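Local coordinates for protein EchA1_1 (Mycobacterium avium subsp. paratuberculosis, PDB 3R9T) that probably catalyses the reversible hydration of 2-enoyl-CoA thioesters to (3S)-3-hydroxyacyl-CoA in fatty acid metabolism, as a member of the enoyl-CoA hydratase/isomerase (crotonase) family, at residues B[61-67]-B[106-112]; B[99-104]-B[211-216]; B[33-39]-B[81-85]; B[14-18]-B[51-56]; B[119-123]-B[152-156]. All blocks are in the same frame, centred on the assembly; numbering follows the deposited sequence.

Contact 1: residues B[61-67]-B[106-112]; sequences GAGDKSF and AAVNGTA
Phe67 lays its side chain against the strand end 106-108 and the beginning of 111-113, and Val108 lies along most of the ring. CB sits 3.3 Å from Thr111 O and also touches Val108 CG1. With CG anti to the backbone N (chi1 167°), the ring lies over Val108. CD1 lies 3.5 Å from Ala107 O, while CD2 on the other side of the ring meets Ala112 CB. One face is taken by Val108 CG2, 3.9 Å from the ring centroid and only 1° off the normal, a CH-pi contact; CZ, at the far end, reaches Ala106 CB.

The setting is the beta-beta-alpha spiral core of the crotonase fold, where strands 56-61 and 104-108 run parallel in one sheet and the chain then passes into the separate strand 111-113. Here Ser66 pairs with Thr111 in a short parallel bridge: Thr111 N donates to Lys65 O and Phe67 N to Thr111 O.

Asn109 ties together the loop 61-67. Its OD1 accepts from Gly61 N at 3.1 Å and lies in the plane of the Phe67 ring, at the edge. Its ND2 gives one bond to Gly63 O and one to Ser66 O, both 2.9 Å, and each acceptor is approached from above its carbonyl plane. These three bonds fix the rotation of the amide, whose plane stands 73° from the ring. One water donates to both Asp64 O and Asn109 O, and a second joins Ser66 OG to Thr111 OG1, 2.7 Å from the latter.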
# COMPACT_ATOMS: atom_id res chain seq x y z
N GLY B 61 -4.34 -21.96 -16.80
CA GLY B 61 -4.53 -23.35 -16.44
C GLY B 61 -5.33 -24.04 -17.53
O GLY B 61 -6.21 -23.43 -18.14
N ALA B 62 -5.03 -25.31 -17.76
CA ALA B 62 -5.74 -26.10 -18.75
C ALA B 62 -7.16 -26.36 -18.29
O ALA B 62 -7.40 -26.60 -17.11
CB ALA B 62 -5.01 -27.43 -18.98
N GLY B 63 -8.11 -26.33 -19.22
CA GLY B 63 -9.50 -26.68 -18.92
C GLY B 63 -10.35 -25.53 -18.41
O GLY B 63 -9.90 -24.38 -18.36
N ASP B 64 -11.57 -25.85 -17.99
CA ASP B 64 -12.58 -24.81 -17.73
C ASP B 64 -12.97 -24.63 -16.26
O ASP B 64 -13.89 -23.85 -15.97
CB ASP B 64 -13.85 -25.08 -18.55
CG ASP B 64 -14.74 -23.86 -18.66
OD1 ASP B 64 -14.23 -22.78 -19.03
OD2 ASP B 64 -15.96 -23.96 -18.36
N LYS B 65 -12.30 -25.31 -15.33
CA LYS B 65 -12.69 -25.20 -13.92
C LYS B 65 -11.58 -24.67 -13.04
O LYS B 65 -11.88 -24.01 -12.05
CB LYS B 65 -13.17 -26.55 -13.35
CG LYS B 65 -14.45 -27.09 -13.98
CD LYS B 65 -15.70 -26.44 -13.40
CE LYS B 65 -16.97 -27.21 -13.77
NZ LYS B 65 -18.18 -26.35 -13.63
N SER B 66 -10.32 -24.96 -13.37
CA SER B 66 -9.21 -24.70 -12.45
C SER B 66 -8.08 -23.90 -13.08
O SER B 66 -7.55 -24.31 -14.10
CB SER B 66 -8.61 -26.03 -11.95
OG SER B 66 -9.56 -26.84 -11.28
N PHE B 67 -7.66 -22.81 -12.44
CA PHE B 67 -6.39 -22.15 -12.80
C PHE B 67 -5.28 -22.91 -12.09
O PHE B 67 -4.37 -23.46 -12.73
CB PHE B 67 -6.44 -20.67 -12.39
CG PHE B 67 -5.10 -19.94 -12.42
CD1 PHE B 67 -4.49 -19.59 -13.62
CD2 PHE B 67 -4.47 -19.57 -11.23
CE1 PHE B 67 -3.28 -18.89 -13.63
CE2 PHE B 67 -3.27 -18.88 -11.24
CZ PHE B 67 -2.69 -18.53 -12.44
N ALA B 106 -1.28 -13.27 -15.33
CA ALA B 106 -2.02 -14.46 -14.96
C ALA B 106 -3.41 -14.42 -15.57
O ALA B 106 -4.15 -13.47 -15.36
CB ALA B 106 -2.12 -14.53 -13.46
N ALA B 107 -3.76 -15.44 -16.35
CA ALA B 107 -5.08 -15.54 -16.92
C ALA B 107 -5.81 -16.63 -16.16
O ALA B 107 -5.65 -17.83 -16.44
CB ALA B 107 -4.97 -15.87 -18.38
N VAL B 108 -6.56 -16.18 -15.15
CA VAL B 108 -7.18 -17.06 -14.18
C VAL B 108 -8.53 -17.55 -14.68
O VAL B 108 -9.53 -16.81 -14.70
CB VAL B 108 -7.29 -16.35 -12.85
CG1 VAL B 108 -7.95 -17.23 -11.84
CG2 VAL B 108 -5.87 -15.93 -12.39
N ASN B 109 -8.51 -18.81 -15.13
CA ASN B 109 -9.64 -19.43 -15.81
C ASN B 109 -10.63 -20.09 -14.85
O ASN B 109 -11.74 -20.45 -15.25
CB ASN B 109 -9.14 -20.44 -16.85
CG ASN B 109 -8.17 -21.45 -16.27
OD1 ASN B 109 -7.11 -21.08 -15.75
ND2 ASN B 109 -8.54 -22.74 -16.34
N GLY B 110 -10.24 -20.28 -13.60
CA GLY B 110 -11.16 -20.83 -12.60
C GLY B 110 -10.55 -20.77 -11.21
O GLY B 110 -9.93 -19.77 -10.86
N THR B 111 -10.71 -21.84 -10.44
CA THR B 111 -10.26 -21.86 -9.06
C THR B 111 -8.81 -21.44 -8.95
O THR B 111 -7.97 -21.94 -9.70
CB THR B 111 -10.35 -23.26 -8.44
OG1 THR B 111 -11.61 -23.85 -8.78
CG2 THR B 111 -10.21 -23.17 -6.93
N ALA B 112 -8.52 -20.54 -8.02
CA ALA B 112 -7.17 -20.03 -7.81
C ALA B 112 -6.93 -19.85 -6.32
O ALA B 112 -6.75 -18.73 -5.84
CB ALA B 112 -6.97 -18.72 -8.56
O HOH W 1 -14.08 -21.65 -14.38
O HOH W 2 -11.22 -26.53 -8.85

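Contact 2: residues B[99-104]-B[211-216]; sequences FIDKPT and VQASKR
Lys215 NZ is gripped by two carbonyls of the loop that leads into strand 104-108: Ile100 O at 2.8 Å and Lys102 O at 2.9 Å. In this crotonase-fold subunit the contact thus ties helix 208-218 to the entry of a central-sheet strand. The two acceptors are met differently, Ile100 O with the ammonium modestly tilted from the carbonyl plane and Lys102 O from well above it. The bend at chi3 (78°) turns NZ into the loop, where a water also accepts from it and from Ile100 N. Asp124 adds a salt bridge to the same ammonium, which probably offsets its buried charge.

A long, weak salt bridge, doubtful because Asp101 was modelled in two conformers and this is one of them, runs from Arg216 NH2 to Asp101 OD1 (3.3 Å, 160° at the hydrogen); the carboxylate oxygen comes to the guanidinium edge, with the two planes 80° apart. Glu239 of the second subunit binds Arg216 NE, so this arginine faces the trimer interface.

Packing surrounds these bonds. Phe99 CE1 touches Lys215 CE, its CZ approaches Arg216 CG, and Gln212 CG lies against Asp101 O. On the strand side, Pro103 CD packs on Val211 CG1 at 3.8 Å.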
# COMPACT_ATOMS: atom_id res chain seq x y z
N PHE B 99 12.02 -13.78 -11.05
CA PHE B 99 11.89 -12.50 -11.71
C PHE B 99 12.40 -12.60 -13.14
O PHE B 99 13.52 -13.07 -13.40
CB PHE B 99 12.67 -11.40 -10.99
CG PHE B 99 12.55 -10.06 -11.67
CD1 PHE B 99 11.46 -9.25 -11.42
CD2 PHE B 99 13.48 -9.67 -12.63
CE1 PHE B 99 11.31 -8.03 -12.10
CE2 PHE B 99 13.35 -8.45 -13.30
CZ PHE B 99 12.26 -7.63 -13.03
N ILE B 100 11.56 -12.13 -14.06
CA ILE B 100 11.94 -11.86 -15.44
C ILE B 100 11.57 -10.42 -15.81
O ILE B 100 10.63 -9.84 -15.27
CB ILE B 100 11.34 -12.88 -16.45
CG1 ILE B 100 9.82 -12.73 -16.60
CG2 ILE B 100 11.78 -14.31 -16.07
CD1 ILE B 100 9.28 -13.46 -17.85
N ASP B 101 12.33 -9.86 -16.74
CA ASP B 101 12.24 -8.50 -17.28
C ASP B 101 10.97 -8.21 -18.07
O ASP B 101 10.62 -7.04 -18.34
CB ASP B 101 13.39 -8.30 -18.29
CG ASP B 101 14.74 -8.18 -17.63
OD1 ASP B 101 14.80 -7.72 -16.47
OD2 ASP B 101 15.74 -8.52 -18.28
N LYS B 102 10.35 -9.28 -18.54
CA LYS B 102 9.19 -9.15 -19.41
C LYS B 102 7.90 -9.27 -18.61
O LYS B 102 7.84 -9.99 -17.62
CB LYS B 102 9.26 -10.21 -20.49
CG LYS B 102 10.70 -10.41 -20.98
CD LYS B 102 10.86 -10.32 -22.45
CE LYS B 102 12.32 -10.54 -22.87
NZ LYS B 102 12.42 -11.51 -23.97
N PRO B 103 6.86 -8.55 -19.03
CA PRO B 103 5.61 -8.60 -18.30
C PRO B 103 4.97 -9.99 -18.24
O PRO B 103 4.99 -10.73 -19.23
CB PRO B 103 4.70 -7.63 -19.07
CG PRO B 103 5.30 -7.59 -20.46
CD PRO B 103 6.76 -7.68 -20.21
N THR B 104 4.43 -10.29 -17.05
CA THR B 104 3.68 -11.52 -16.79
C THR B 104 2.23 -11.22 -16.42
O THR B 104 1.96 -10.34 -15.63
CB THR B 104 4.34 -12.37 -15.68
OG1 THR B 104 4.40 -11.60 -14.47
CG2 THR B 104 5.77 -12.81 -16.11
N VAL B 211 9.88 -0.92 -20.97
CA VAL B 211 9.01 -1.81 -20.16
C VAL B 211 9.86 -2.62 -19.16
O VAL B 211 9.53 -2.73 -17.96
CB VAL B 211 8.17 -2.75 -21.09
CG1 VAL B 211 7.49 -3.91 -20.31
CG2 VAL B 211 7.14 -1.94 -21.90
N GLN B 212 10.97 -3.14 -19.67
CA GLN B 212 11.93 -3.95 -18.91
C GLN B 212 12.54 -3.13 -17.78
O GLN B 212 12.56 -3.57 -16.62
CB GLN B 212 12.99 -4.54 -19.84
CG GLN B 212 12.35 -5.59 -20.72
CD GLN B 212 13.18 -6.07 -21.89
OE1 GLN B 212 12.63 -6.72 -22.79
NE2 GLN B 212 14.46 -5.79 -21.90
N ALA B 213 13.00 -1.93 -18.11
CA ALA B 213 13.59 -1.05 -17.11
C ALA B 213 12.56 -0.64 -16.06
O ALA B 213 12.86 -0.56 -14.86
CB ALA B 213 14.18 0.19 -17.76
N SER B 214 11.33 -0.36 -16.51
CA SER B 214 10.26 0.03 -15.59
C SER B 214 9.96 -1.08 -14.60
O SER B 214 9.78 -0.83 -13.41
CB SER B 214 8.97 0.41 -16.34
OG SER B 214 9.16 1.56 -17.12
N LYS B 215 9.93 -2.32 -15.08
CA LYS B 215 9.76 -3.47 -14.18
C LYS B 215 10.86 -3.59 -13.16
O LYS B 215 10.59 -3.80 -11.98
CB LYS B 215 9.69 -4.80 -14.95
CG LYS B 215 8.33 -5.29 -15.28
CD LYS B 215 8.30 -6.81 -15.65
CE LYS B 215 8.39 -7.77 -14.47
NZ LYS B 215 7.91 -9.18 -14.83
N ARG B 216 12.11 -3.49 -13.59
CA ARG B 216 13.22 -3.64 -12.66
C ARG B 216 13.14 -2.59 -11.57
O ARG B 216 13.36 -2.90 -10.40
CB ARG B 216 14.57 -3.58 -13.37
CG ARG B 216 14.82 -4.77 -14.26
CD ARG B 216 16.21 -4.82 -14.78
NE ARG B 216 16.51 -3.72 -15.69
CZ ARG B 216 16.45 -3.79 -17.01
NH1 ARG B 216 16.77 -2.72 -17.72
NH2 ARG B 216 16.13 -4.92 -17.64
O HOH W 3 8.73 -11.21 -12.91

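Contact 3: residues B[33-39]-B[81-85]; sequences INAAVSI and NLYHP
Asn81 is joined to the start of helix 35-50 through water: one molecule donates to Asn81 O at 2.7 Å and accepts from Ala35 N. Ala35 CB touches both Asn81 O and Tyr83 O.

Leu82 supplies the direct polar link. Its carbonyl O receives the hydroxyl of Ser38, with OG modelled at 2.5 Å, unusually short, so the exact length is doubtful; the donor lies in the carbonyl plane. The OG of Ser38 stands beside its own backbone N and anti to its carbonyl carbon (chi1 -58°), a setting that aims it at the loop. The same Leu82 O also contacts Ala35 CA (3.5 Å, a CA-H...O contact), while the CD2 branch of Leu82 touches Ile33 O.

At Tyr83 the backbone does the touching, its carbonyl carbon resting on Ser38 CB. His84 follows, with its N 3.3 Å from Ser38 CB and its imidazole laid against the helix. Ile39 CG1 stands over the ring, 4.0 Å from the centroid and 6° off the normal, in a CH-pi contact. NE2 is bonded to Asp43, one helical turn further along, and ND1 to Asp86 N; these two bonds set the ring's rotation. Pro85 CD then wedges against the same Ile39 CG1 at 3.5 Å, tighter than usual carbon contact.

Asn34 caps the helix: its OD1 takes Val37 N at 3.0 Å, making it the N-cap. The N-terminal turn of a capped helix therefore carries the loop after helix 73-77, and Leu82 of this loop lines the pocket occupied by benzoic acid, in an enzyme of the crotonase fold.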
# COMPACT_ATOMS: atom_id res chain seq x y z
N ILE B 33 0.11 -27.66 -8.13
CA ILE B 33 1.54 -27.56 -8.39
C ILE B 33 2.31 -28.72 -7.80
O ILE B 33 2.24 -28.99 -6.60
CB ILE B 33 2.14 -26.28 -7.83
CG1 ILE B 33 1.40 -25.06 -8.37
CG2 ILE B 33 3.63 -26.17 -8.20
CD1 ILE B 33 1.35 -24.99 -9.90
N ASN B 34 3.08 -29.38 -8.66
CA ASN B 34 4.13 -30.30 -8.23
C ASN B 34 5.43 -29.98 -8.98
O ASN B 34 5.49 -29.05 -9.81
CB ASN B 34 3.69 -31.75 -8.46
CG ASN B 34 3.55 -32.10 -9.94
OD1 ASN B 34 3.90 -31.31 -10.81
ND2 ASN B 34 3.02 -33.29 -10.22
N ALA B 35 6.47 -30.77 -8.71
CA ALA B 35 7.77 -30.58 -9.37
C ALA B 35 7.72 -30.57 -10.91
O ALA B 35 8.46 -29.81 -11.54
CB ALA B 35 8.78 -31.62 -8.87
N ALA B 36 6.88 -31.41 -11.50
CA ALA B 36 6.73 -31.47 -12.96
C ALA B 36 6.17 -30.15 -13.55
O ALA B 36 6.63 -29.67 -14.59
CB ALA B 36 5.85 -32.65 -13.36
N VAL B 37 5.18 -29.57 -12.87
CA VAL B 37 4.64 -28.28 -13.27
C VAL B 37 5.74 -27.21 -13.14
O VAL B 37 5.93 -26.39 -14.02
CB VAL B 37 3.41 -27.88 -12.42
CG1 VAL B 37 2.93 -26.46 -12.79
CG2 VAL B 37 2.27 -28.92 -12.56
N SER B 38 6.48 -27.26 -12.04
CA SER B 38 7.54 -26.29 -11.81
C SER B 38 8.61 -26.32 -12.90
O SER B 38 9.15 -25.29 -13.27
CB SER B 38 8.17 -26.47 -10.43
OG SER B 38 7.19 -26.35 -9.42
N ILE B 39 8.90 -27.51 -13.40
CA ILE B 39 9.86 -27.66 -14.50
C ILE B 39 9.36 -26.98 -15.76
O ILE B 39 10.10 -26.22 -16.40
CB ILE B 39 10.15 -29.14 -14.77
CG1 ILE B 39 11.03 -29.70 -13.65
CG2 ILE B 39 10.84 -29.33 -16.11
CD1 ILE B 39 11.07 -31.23 -13.57
N ASN B 81 9.44 -32.09 -2.61
CA ASN B 81 9.63 -30.68 -2.98
C ASN B 81 8.72 -30.35 -4.14
O ASN B 81 8.50 -31.17 -5.03
CB ASN B 81 11.08 -30.37 -3.37
CG ASN B 81 12.07 -30.64 -2.25
OD1 ASN B 81 11.77 -30.44 -1.07
ND2 ASN B 81 13.27 -31.08 -2.62
N LEU B 82 8.18 -29.13 -4.11
CA LEU B 82 7.22 -28.70 -5.13
C LEU B 82 7.90 -27.92 -6.22
O LEU B 82 7.35 -27.75 -7.31
CB LEU B 82 6.11 -27.89 -4.48
CG LEU B 82 5.32 -28.69 -3.42
CD1 LEU B 82 4.16 -27.87 -2.89
CD2 LEU B 82 4.82 -30.03 -3.96
N TYR B 83 9.13 -27.49 -5.95
CA TYR B 83 9.84 -26.56 -6.80
C TYR B 83 10.53 -27.24 -7.97
O TYR B 83 10.51 -28.47 -8.09
CB TYR B 83 10.81 -25.72 -5.96
CG TYR B 83 11.90 -26.48 -5.21
CD1 TYR B 83 12.98 -27.04 -5.88
CD2 TYR B 83 11.87 -26.58 -3.81
CE1 TYR B 83 14.00 -27.72 -5.20
CE2 TYR B 83 12.89 -27.26 -3.12
CZ TYR B 83 13.95 -27.83 -3.82
OH TYR B 83 14.97 -28.50 -3.17
N HIS B 84 11.09 -26.43 -8.87
CA HIS B 84 11.87 -26.95 -10.00
C HIS B 84 13.09 -27.63 -9.38
O HIS B 84 13.85 -26.97 -8.68
CB HIS B 84 12.33 -25.81 -10.90
CG HIS B 84 12.95 -26.23 -12.19
ND1 HIS B 84 13.94 -27.17 -12.28
CD2 HIS B 84 12.74 -25.78 -13.46
CE1 HIS B 84 14.30 -27.32 -13.55
NE2 HIS B 84 13.59 -26.48 -14.28
N PRO B 85 13.27 -28.94 -9.61
CA PRO B 85 14.36 -29.60 -8.88
C PRO B 85 15.77 -29.03 -9.11
O PRO B 85 16.62 -29.19 -8.23
CB PRO B 85 14.32 -31.06 -9.36
CG PRO B 85 13.19 -31.19 -10.29
CD PRO B 85 12.52 -29.86 -10.49
O HOH W 4 6.62 -32.56 -6.35

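Contact 4: residues B[14-18]-B[51-56]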
# COMPACT_ATOMS: atom_id res chain seq x y z
N GLU B 14 3.49 -22.29 -25.46
CA GLU B 14 3.14 -22.05 -26.85
C GLU B 14 3.30 -20.55 -27.12
O GLU B 14 3.31 -19.75 -26.19
CB GLU B 14 1.72 -22.56 -27.15
CG GLU B 14 0.56 -21.72 -26.66
CD GLU B 14 -0.77 -22.22 -27.20
OE1 GLU B 14 -1.07 -23.43 -27.05
OE2 GLU B 14 -1.51 -21.41 -27.79
N ARG B 15 3.45 -20.18 -28.39
CA ARG B 15 3.64 -18.78 -28.76
C ARG B 15 2.43 -18.28 -29.53
O ARG B 15 2.04 -18.88 -30.53
CB ARG B 15 4.93 -18.61 -29.57
CG ARG B 15 6.15 -18.30 -28.72
CD ARG B 15 6.29 -16.80 -28.51
NE ARG B 15 6.93 -16.16 -29.67
CZ ARG B 15 8.24 -16.17 -29.92
NH1 ARG B 15 9.08 -16.79 -29.10
NH2 ARG B 15 8.70 -15.56 -31.00
N ARG B 16 1.83 -17.19 -29.06
CA ARG B 16 0.81 -16.47 -29.82
C ARG B 16 1.47 -15.18 -30.23
O ARG B 16 1.50 -14.22 -29.46
CB ARG B 16 -0.43 -16.14 -28.98
CG ARG B 16 -1.13 -17.29 -28.30
CD ARG B 16 -1.86 -18.18 -29.27
NE ARG B 16 -2.51 -19.28 -28.55
CZ ARG B 16 -3.79 -19.32 -28.19
NH1 ARG B 16 -4.24 -20.39 -27.53
NH2 ARG B 16 -4.63 -18.33 -28.48
N GLY B 17 2.04 -15.15 -31.44
CA GLY B 17 2.80 -13.99 -31.88
C GLY B 17 3.98 -13.74 -30.95
O GLY B 17 4.79 -14.64 -30.74
N ASN B 18 4.05 -12.54 -30.35
CA ASN B 18 5.15 -12.19 -29.42
C ASN B 18 4.86 -12.46 -27.93
O ASN B 18 5.60 -11.99 -27.06
CB ASN B 18 5.60 -10.74 -29.61
CG ASN B 18 4.49 -9.72 -29.35
OD1 ASN B 18 3.46 -10.01 -28.72
ND2 ASN B 18 4.70 -8.50 -29.82
N ASP B 51 14.61 -15.05 -25.07
CA ASP B 51 14.21 -14.94 -26.46
C ASP B 51 13.76 -13.49 -26.70
O ASP B 51 12.70 -13.08 -26.21
CB ASP B 51 13.09 -15.95 -26.75
CG ASP B 51 12.65 -15.96 -28.20
OD1 ASP B 51 13.04 -15.05 -28.96
OD2 ASP B 51 11.90 -16.88 -28.59
N PRO B 52 14.55 -12.70 -27.45
CA PRO B 52 14.07 -11.34 -27.65
C PRO B 52 12.83 -11.25 -28.58
O PRO B 52 12.28 -10.17 -28.73
CB PRO B 52 15.27 -10.63 -28.28
CG PRO B 52 16.07 -11.70 -28.94
CD PRO B 52 15.63 -13.05 -28.40
N GLU B 53 12.39 -12.35 -29.17
CA GLU B 53 11.11 -12.31 -29.89
C GLU B 53 9.90 -12.38 -28.94
O GLU B 53 8.77 -12.09 -29.34
CB GLU B 53 11.00 -13.43 -30.91
CG GLU B 53 11.90 -13.31 -32.13
CD GLU B 53 11.57 -14.37 -33.18
OE1 GLU B 53 10.63 -15.16 -32.96
OE2 GLU B 53 12.26 -14.41 -34.22
N VAL B 54 10.14 -12.80 -27.69
CA VAL B 54 9.09 -12.81 -26.66
C VAL B 54 9.00 -11.46 -25.94
O VAL B 54 9.99 -10.97 -25.38
CB VAL B 54 9.33 -13.94 -25.64
CG1 VAL B 54 8.28 -13.88 -24.54
CG2 VAL B 54 9.31 -15.31 -26.34
N ARG B 55 7.81 -10.85 -25.95
CA ARG B 55 7.58 -9.53 -25.36
C ARG B 55 6.71 -9.55 -24.10
O ARG B 55 6.63 -8.54 -23.38
CB ARG B 55 6.91 -8.60 -26.38
CG ARG B 55 7.77 -8.25 -27.59
CD ARG B 55 9.03 -7.47 -27.21
NE ARG B 55 8.66 -6.40 -26.29
CZ ARG B 55 8.16 -5.21 -26.63
NH1 ARG B 55 8.03 -4.84 -27.90
NH2 ARG B 55 7.82 -4.36 -25.67
N ALA B 56 6.02 -10.66 -23.87
CA ALA B 56 5.14 -10.82 -22.71
C ALA B 56 4.85 -12.30 -22.49
O ALA B 56 4.96 -13.12 -23.40
CB ALA B 56 3.83 -10.06 -22.93
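Bends at chi2 (-88°) and chi3 (-81°) curl the Arg15 side chain over the turn 51-54, where its guanidinium meets Asp51 and Glu53. The contact joins the end of the edge strand 11-16 of the crotonase-fold sheet to the link between helix 35-50 and strand 56-61.

Arg15 NH1 forms a salt bridge with Asp51 OD2 at 2.9 Å. The oxygen lies in the guanidinium plane, but NH1 approaches it from above the carboxylate plane. NH2 makes a weaker, more bent bond to Glu53 OE1 (2.8 Å), with the two planes steeply inclined. NE turns instead to Gly17 O within its own segment. Three nitrogens of the group are thus engaged, which limits its rotation. Over one face lie Glu53 O and Val54 N, and Val54 CG2 comes close to NH1.

The acceptors are themselves ordered. Asp51 OD1 takes Glu53 N in an Asx turn, and a type I beta turn closes from Asp51 to Val54 through Val54 N to Asp51 O.

The link to the sheet is made by backbone: Asn18 O accepts Arg55 N in a nearly straight bond of 2.7 Å, 173° at the hydrogen. Arg55 carries its own guanidinium to Asn206 O. Alongside, Asn18 CB rests on Glu53 O at 3.5 Å, and Asn18 ND2 lies 3.8 Å from Arg55 CG.

Contact 5: residues B[119-123]-B[152-156]; sequences LALAS and RIAEQ
Leu121 and Gln156 carry the contact between helices 115-122 and 149-156, and their polar part is a single bond: Gln156 NE2 donates to Leu121 O at 3.1 Å. The bond is nearly straight, 174° at the hydrogen, and the oxygen lies in the plane of the Gln156 amide; seen from the acceptor, the donor is tilted 32° from the carbonyl plane. The glutamine chain runs extended beyond CG (chi2 -170°), which carries the amide across to the C-terminal end of the other helix. Lys160 of the second subunit donates to Gln156 OE1 and also to Leu121 O, so both ends of the amide are engaged and its orientation is fixed. Lys160 also reaches Ser123 O, and as a positive charge near these carbonyls it would be expected to complement the negative end of the helix dipole.

The van der Waals part is made by the CD2 branch of Leu121. It lies 3.4 Å from Gln156 OE1 and 3.6 Å from Gln156 CD, and its apolar partner is Ile153 CD1 at 4.1 Å. The CD1 branch turns to Arg152 CB instead.

A charged side chain borders this patch. Arg152 NH1 passes Ala122 CB at 3.6 Å on its way to Val96 O, while its NH2 forms a salt bridge with Asp229; its chain, extended from CG to NE, carries the guanidinium past Ala122.

Within 119-123, Ser123 OG bonds Leu119 O at 2.8 Å, at the end of helix 115-122. The whole is a helix-helix contact of the crotonase fold, sealed by a neighbouring subunit at the trimer interface.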
# COMPACT_ATOMS: atom_id res chain seq x y z
N LEU B 119 0.40 -17.53 -7.21
CA LEU B 119 0.81 -17.28 -8.60
C LEU B 119 0.31 -15.92 -9.10
O LEU B 119 1.03 -15.21 -9.79
CB LEU B 119 0.30 -18.37 -9.53
CG LEU B 119 0.80 -19.80 -9.29
CD1 LEU B 119 0.13 -20.78 -10.27
CD2 LEU B 119 2.32 -19.89 -9.35
N ALA B 120 -0.93 -15.56 -8.77
CA ALA B 120 -1.50 -14.25 -9.13
C ALA B 120 -0.70 -13.12 -8.51
O ALA B 120 -0.34 -12.15 -9.18
CB ALA B 120 -3.00 -14.17 -8.71
N LEU B 121 -0.40 -13.25 -7.22
CA LEU B 121 0.39 -12.25 -6.50
C LEU B 121 1.76 -12.06 -7.13
O LEU B 121 2.23 -10.95 -7.26
CB LEU B 121 0.50 -12.61 -5.03
CG LEU B 121 -0.75 -12.59 -4.17
CD1 LEU B 121 -0.50 -13.27 -2.85
CD2 LEU B 121 -1.13 -11.14 -3.95
N ALA B 122 2.36 -13.15 -7.58
CA ALA B 122 3.70 -13.13 -8.16
C ALA B 122 3.70 -12.57 -9.59
O ALA B 122 4.74 -12.20 -10.12
CB ALA B 122 4.26 -14.55 -8.14
N SER B 123 2.54 -12.55 -10.24
CA SER B 123 2.40 -11.99 -11.60
C SER B 123 2.33 -10.46 -11.60
O SER B 123 1.88 -9.86 -10.62
CB SER B 123 1.16 -12.59 -12.29
OG SER B 123 1.18 -14.02 -12.31
N ARG B 152 3.11 -11.11 0.68
CA ARG B 152 2.68 -10.30 -0.46
C ARG B 152 1.24 -9.88 -0.37
O ARG B 152 0.88 -8.88 -0.99
CB ARG B 152 2.90 -11.02 -1.79
CG ARG B 152 4.36 -11.17 -2.13
CD ARG B 152 4.60 -12.02 -3.36
NE ARG B 152 5.98 -11.89 -3.83
CZ ARG B 152 6.60 -12.77 -4.63
NH1 ARG B 152 5.99 -13.87 -5.06
NH2 ARG B 152 7.86 -12.55 -5.00
N ILE B 153 0.40 -10.60 0.38
CA ILE B 153 -1.03 -10.31 0.35
C ILE B 153 -1.28 -8.88 0.90
O ILE B 153 -2.04 -8.11 0.29
CB ILE B 153 -1.92 -11.39 1.04
CG1 ILE B 153 -3.39 -11.17 0.69
CG2 ILE B 153 -1.70 -11.42 2.51
CD1 ILE B 153 -3.73 -11.44 -0.74
N ALA B 154 -0.58 -8.51 1.97
CA ALA B 154 -0.76 -7.18 2.54
C ALA B 154 -0.03 -6.10 1.77
O ALA B 154 -0.23 -4.91 2.03
CB ALA B 154 -0.36 -7.15 4.02
N GLU B 155 0.83 -6.51 0.84
CA GLU B 155 1.47 -5.57 -0.08
C GLU B 155 0.58 -5.16 -1.26
O GLU B 155 0.81 -4.13 -1.89
CB GLU B 155 2.75 -6.18 -0.60
CG GLU B 155 3.81 -6.27 0.46
CD GLU B 155 5.08 -6.97 0.03
OE1 GLU B 155 5.11 -7.57 -1.07
OE2 GLU B 155 6.06 -6.93 0.82
N GLN B 156 -0.42 -5.98 -1.55
CA GLN B 156 -1.24 -5.79 -2.74
C GLN B 156 -2.71 -5.53 -2.49
O GLN B 156 -3.43 -5.20 -3.43
CB GLN B 156 -1.05 -6.98 -3.67
CG GLN B 156 0.41 -7.20 -4.00
CD GLN B 156 0.63 -8.22 -5.08
OE1 GLN B 156 -0.26 -8.48 -5.90
NE2 GLN B 156 1.82 -8.81 -5.11

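Contacts 1, 2 and 5 are buried, whereas contacts 3 and 4 are partly exposed. Contacts 1 and 4 both reach the six-stranded sheet, one through a loop locked by an asparagine amide and an aromatic ring, the other at its edge through a salt-bridge network. Contacts 2 and 4 touch: Lys102 NZ probably bonds Val54 O, and Pro103 packs on Ala56. Contact 5 meets contact 1 where Phe67 CE2 touches Leu119 CB, and contact 2 through Thr104 and Ser123. Contacts 2 and 5 both touch the second subunit, contact 2 through Arg216, contact 5 through carbonyls and an amide that receive its Lys160. Contact 3, with its hydroxyl-to-carbonyl bond and CH-pi packing, alone includes a benzoic acid pocket residue.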